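Local coordinates for C-type diheme-containing protein (PDB 6H5L) that probably carries electrons through two covalently bound c-type hemes within a multiheme reductase complex of an anammox bacterium, at residues C141-A153 / F162-F174. Residues are numbered along the deposited sequence; the frame is centred on the assembly and turned at random.
Sequences CHGVEGRGDGPSA and FPIKPFDFTTGKF. With HEC (heme c), chain K.
With CG of Phe169 set between its own backbone N and carbonyl carbon (chi1 63°) and CG of His142 turned beside the backbone N, the phenyl edge is directed at the imidazole face. The rings form an offset edge-to-face pair, centroids 5.4 Å apart and planes at 64°, while Gly146 O sits over one phenyl face. Pro166 reaches the same imidazole obliquely, its CB 3.6 Å from His142 CE1. In the plane of the imidazole a water accepts from His142 ND1 at 2.6 Å and donates to Gly146 O and Phe167 O, so the ring is held at ND1 by the water and at NE2 by the heme iron. This is the proximal side of a class I cytochrome c fold: Cys141 and His142 end the CXXCH motif, Cys141 SG is bonded to heme CAC, and Met196 is the other axial ligand. Farther out, Asp168 OD1 closes an Asx turn, taking Thr170 N at 3.1 Å and Thr170 OG1 at 2.7 Å from one face of its plane. Arg147 NH1 forms a salt bridge with Asp168 OD2, through a weak hydrogen bond, guanidinium and carboxylate planes 76° apart. An alanine at Asp168 would strip the turn of its acceptor and is likely to leave Arg147 without its countercharge. Lys165 NZ donates to Gly148 O at 2.9 Å and forms a salt bridge with Glu268 of the neighbouring hydroxylamine oxidoreductase-like chain.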
# COMPACT_ATOMS: atom_id res chain seq x y z
N CYS B 141 6.15 8.04 38.09
CA CYS B 141 6.26 6.59 38.21
C CYS B 141 5.62 5.85 37.03
O CYS B 141 6.17 4.86 36.55
CB CYS B 141 5.61 6.12 39.51
SG CYS B 141 6.36 6.76 41.04
N HIS B 142 4.47 6.33 36.55
CA HIS B 142 3.67 5.57 35.59
C HIS B 142 3.91 5.96 34.14
O HIS B 142 3.56 5.19 33.24
CB HIS B 142 2.18 5.73 35.90
CG HIS B 142 1.75 5.05 37.17
ND1 HIS B 142 1.53 3.70 37.24
CD2 HIS B 142 1.50 5.55 38.40
CE1 HIS B 142 1.17 3.38 38.47
NE2 HIS B 142 1.14 4.48 39.19
N GLY B 143 4.50 7.12 33.88
CA GLY B 143 4.73 7.56 32.52
C GLY B 143 3.57 8.37 31.96
O GLY B 143 2.47 8.42 32.52
N VAL B 144 3.83 9.02 30.82
CA VAL B 144 2.85 9.92 30.23
C VAL B 144 1.60 9.16 29.79
O VAL B 144 0.48 9.67 29.91
CB VAL B 144 3.48 10.70 29.05
CG1 VAL B 144 4.53 11.67 29.57
CG2 VAL B 144 4.09 9.75 28.03
N GLU B 145 1.77 7.94 29.30
CA GLU B 145 0.66 7.12 28.83
C GLU B 145 0.24 6.06 29.84
O GLU B 145 -0.70 5.30 29.56
CB GLU B 145 1.02 6.45 27.50
CG GLU B 145 1.14 7.39 26.32
CD GLU B 145 -0.20 7.70 25.68
OE1 GLU B 145 -0.77 8.78 25.95
OE2 GLU B 145 -0.70 6.85 24.90
N GLY B 146 0.89 5.99 30.99
CA GLY B 146 0.60 4.96 31.96
C GLY B 146 1.28 3.63 31.70
O GLY B 146 0.86 2.61 32.25
N ARG B 147 2.32 3.62 30.87
CA ARG B 147 3.02 2.39 30.51
C ARG B 147 3.91 1.87 31.63
O ARG B 147 4.43 0.76 31.51
CB ARG B 147 3.86 2.62 29.26
CG ARG B 147 3.07 3.07 28.04
CD ARG B 147 2.30 1.91 27.43
NE ARG B 147 2.79 1.60 26.08
CZ ARG B 147 2.42 0.54 25.38
NH1 ARG B 147 1.55 -0.33 25.88
NH2 ARG B 147 2.91 0.34 24.16
N GLY B 148 4.10 2.64 32.70
CA GLY B 148 5.01 2.23 33.75
C GLY B 148 6.47 2.45 33.42
O GLY B 148 7.33 1.73 33.94
N ASP B 149 6.78 3.43 32.56
CA ASP B 149 8.14 3.70 32.11
C ASP B 149 8.55 5.14 32.41
O ASP B 149 9.34 5.73 31.67
CB ASP B 149 8.29 3.40 30.62
CG ASP B 149 7.27 4.14 29.77
OD1 ASP B 149 6.35 4.77 30.33
OD2 ASP B 149 7.38 4.08 28.52
N GLY B 150 8.01 5.72 33.48
CA GLY B 150 8.40 7.04 33.89
C GLY B 150 9.82 7.08 34.41
O GLY B 150 10.48 6.05 34.57
N PRO B 151 10.32 8.29 34.68
CA PRO B 151 11.71 8.40 35.16
C PRO B 151 11.96 7.69 36.49
O PRO B 151 13.01 7.06 36.66
CB PRO B 151 11.93 9.91 35.27
CG PRO B 151 10.55 10.49 35.38
CD PRO B 151 9.67 9.60 34.55
N SER B 152 11.02 7.77 37.42
CA SER B 152 11.18 7.17 38.74
C SER B 152 10.66 5.74 38.82
O SER B 152 10.51 5.20 39.92
CB SER B 152 10.47 8.03 39.79
OG SER B 152 10.92 9.37 39.74
N ALA B 153 10.40 5.10 37.67
CA ALA B 153 9.71 3.81 37.68
C ALA B 153 10.62 2.69 38.20
O ALA B 153 10.24 1.94 39.10
CB ALA B 153 9.20 3.48 36.28
N PHE B 162 11.46 -4.91 48.34
CA PHE B 162 11.49 -5.48 47.00
C PHE B 162 11.18 -4.42 45.95
O PHE B 162 10.36 -3.53 46.18
CB PHE B 162 10.48 -6.62 46.87
CG PHE B 162 10.93 -7.90 47.51
CD1 PHE B 162 11.79 -8.76 46.84
CD2 PHE B 162 10.49 -8.25 48.77
CE1 PHE B 162 12.20 -9.94 47.42
CE2 PHE B 162 10.90 -9.43 49.36
CZ PHE B 162 11.76 -10.28 48.68
N PRO B 163 11.83 -4.52 44.79
CA PRO B 163 11.46 -3.67 43.66
C PRO B 163 9.99 -3.83 43.30
O PRO B 163 9.49 -4.94 43.13
CB PRO B 163 12.37 -4.17 42.53
CG PRO B 163 13.52 -4.84 43.22
CD PRO B 163 12.98 -5.40 44.49
N ILE B 164 9.29 -2.70 43.22
CA ILE B 164 7.91 -2.67 42.72
C ILE B 164 7.87 -1.61 41.62
O ILE B 164 7.57 -0.44 41.86
CB ILE B 164 6.88 -2.39 43.83
CG1 ILE B 164 5.46 -2.32 43.27
CG2 ILE B 164 7.24 -1.15 44.65
CD1 ILE B 164 4.38 -2.49 44.33
N LYS B 165 8.18 -2.03 40.40
CA LYS B 165 8.09 -1.15 39.25
C LYS B 165 6.66 -1.15 38.74
O LYS B 165 6.13 -2.23 38.42
CB LYS B 165 9.04 -1.62 38.16
CG LYS B 165 9.07 -0.75 36.92
CD LYS B 165 10.18 -1.19 35.98
CE LYS B 165 10.16 -0.42 34.66
NZ LYS B 165 8.96 -0.72 33.82
N PRO B 166 5.98 -0.00 38.68
CA PRO B 166 4.55 -0.00 38.34
C PRO B 166 4.29 -0.66 37.00
O PRO B 166 4.81 -0.24 35.96
CB PRO B 166 4.19 1.49 38.33
CG PRO B 166 5.50 2.19 38.13
CD PRO B 166 6.52 1.36 38.83
N PHE B 167 3.48 -1.72 37.03
CA PHE B 167 3.17 -2.46 35.82
C PHE B 167 2.43 -1.58 34.83
O PHE B 167 1.77 -0.60 35.19
CB PHE B 167 2.34 -3.70 36.15
CG PHE B 167 0.97 -3.39 36.70
CD1 PHE B 167 0.78 -3.22 38.06
CD2 PHE B 167 -0.12 -3.27 35.85
CE1 PHE B 167 -0.48 -2.93 38.56
CE2 PHE B 167 -1.38 -2.98 36.35
CZ PHE B 167 -1.56 -2.81 37.71
N ASP B 168 2.54 -1.93 33.55
CA ASP B 168 1.80 -1.27 32.49
C ASP B 168 0.31 -1.56 32.68
O ASP B 168 -0.12 -2.71 32.50
CB ASP B 168 2.29 -1.75 31.13
CG ASP B 168 1.54 -1.12 29.98
OD1 ASP B 168 0.89 -0.07 30.19
OD2 ASP B 168 1.60 -1.67 28.86
N PHE B 169 -0.47 -0.54 33.03
CA PHE B 169 -1.90 -0.73 33.24
C PHE B 169 -2.74 -0.36 32.02
O PHE B 169 -3.97 -0.40 32.10
CB PHE B 169 -2.38 0.05 34.47
CG PHE B 169 -2.23 1.55 34.37
CD1 PHE B 169 -3.08 2.31 33.57
CD2 PHE B 169 -1.27 2.21 35.13
CE1 PHE B 169 -2.94 3.68 33.50
CE2 PHE B 169 -1.13 3.59 35.06
CZ PHE B 169 -1.97 4.32 34.24
N THR B 170 -2.11 -0.00 30.90
CA THR B 170 -2.87 0.25 29.68
C THR B 170 -3.56 -1.00 29.15
O THR B 170 -4.45 -0.88 28.30
CB THR B 170 -1.96 0.83 28.59
OG1 THR B 170 -0.97 -0.14 28.21
CG2 THR B 170 -1.26 2.09 29.09
N THR B 171 -3.18 -2.18 29.64
CA THR B 171 -3.90 -3.40 29.30
C THR B 171 -5.27 -3.46 29.96
O THR B 171 -6.13 -4.23 29.51
CB THR B 171 -3.08 -4.63 29.71
OG1 THR B 171 -2.95 -4.66 31.14
CG2 THR B 171 -1.70 -4.58 29.08
N GLY B 172 -5.48 -2.68 31.01
CA GLY B 172 -6.74 -2.69 31.73
C GLY B 172 -6.85 -3.74 32.81
O GLY B 172 -7.91 -3.84 33.45
N LYS B 173 -5.80 -4.53 33.05
CA LYS B 173 -5.82 -5.55 34.09
C LYS B 173 -5.22 -4.96 35.36
O LYS B 173 -4.05 -5.17 35.69
CB LYS B 173 -5.08 -6.81 33.64
CG LYS B 173 -5.69 -7.47 32.41
CD LYS B 173 -5.40 -8.97 32.38
CE LYS B 173 -6.17 -9.71 33.46
NZ LYS B 173 -6.15 -11.19 33.23
N PHE B 174 -6.04 -4.20 36.08
CA PHE B 174 -5.63 -3.64 37.36
C PHE B 174 -5.65 -4.72 38.43
O PHE B 174 -6.47 -5.64 38.40
CB PHE B 174 -6.55 -2.49 37.76
CG PHE B 174 -6.64 -1.40 36.73
CD1 PHE B 174 -5.70 -0.38 36.70
CD2 PHE B 174 -7.65 -1.39 35.78
CE1 PHE B 174 -5.77 0.63 35.75
CE2 PHE B 174 -7.73 -0.39 34.83
CZ PHE B 174 -6.79 0.62 34.81
FE HEC K . 0.46 4.79 41.05
CHA HEC K . -0.40 1.49 41.44
CHB HEC K . -2.49 5.35 39.40
CHC HEC K . 1.14 8.16 40.97
CHD HEC K . 3.69 4.15 42.00
NA HEC K . -1.18 3.64 40.56
C1A HEC K . -1.27 2.27 40.71
C2A HEC K . -2.44 1.82 39.99
C3A HEC K . -3.02 2.89 39.42
C4A HEC K . -2.24 4.06 39.77
CMA HEC K . -4.29 2.89 38.54
CAA HEC K . -2.92 0.35 39.88
CBA HEC K . -4.12 0.12 40.79
CGA HEC K . -4.55 -1.32 40.71
O1A HEC K . -3.83 -2.13 40.06
O2A HEC K . -5.60 -1.68 41.29
NB HEC K . -0.46 6.45 40.25
C1B HEC K . -1.76 6.46 39.76
C2B HEC K . -2.20 7.84 39.71
C3B HEC K . -1.20 8.62 40.14
C4B HEC K . -0.09 7.76 40.49
CMB HEC K . -3.60 8.28 39.20
CAB HEC K . -1.18 10.16 40.25
CBB HEC K . -2.26 10.70 41.23
NC HEC K . 2.12 5.94 41.38
C1C HEC K . 2.16 7.32 41.37
C2C HEC K . 3.41 7.74 41.97
C3C HEC K . 4.16 6.64 42.13
C4C HEC K . 3.33 5.48 41.85
CMC HEC K . 3.92 9.20 41.99
CAC HEC K . 5.62 6.59 42.67
CBC HEC K . 5.66 7.03 44.15
ND HEC K . 1.49 3.07 41.62
C1D HEC K . 2.83 3.07 42.01
C2D HEC K . 3.17 1.73 42.44
C3D HEC K . 1.89 0.89 42.26
C4D HEC K . 0.91 1.81 41.75
CMD HEC K . 4.54 1.24 42.96
CAD HEC K . 1.70 -0.61 42.57
CBD HEC K . 2.20 -1.44 41.40
CGD HEC K . 2.15 -2.91 41.74
O1D HEC K . 1.54 -3.26 42.79
O2D HEC K . 2.72 -3.73 40.97
O HOH W 1 2.00 2.14 35.22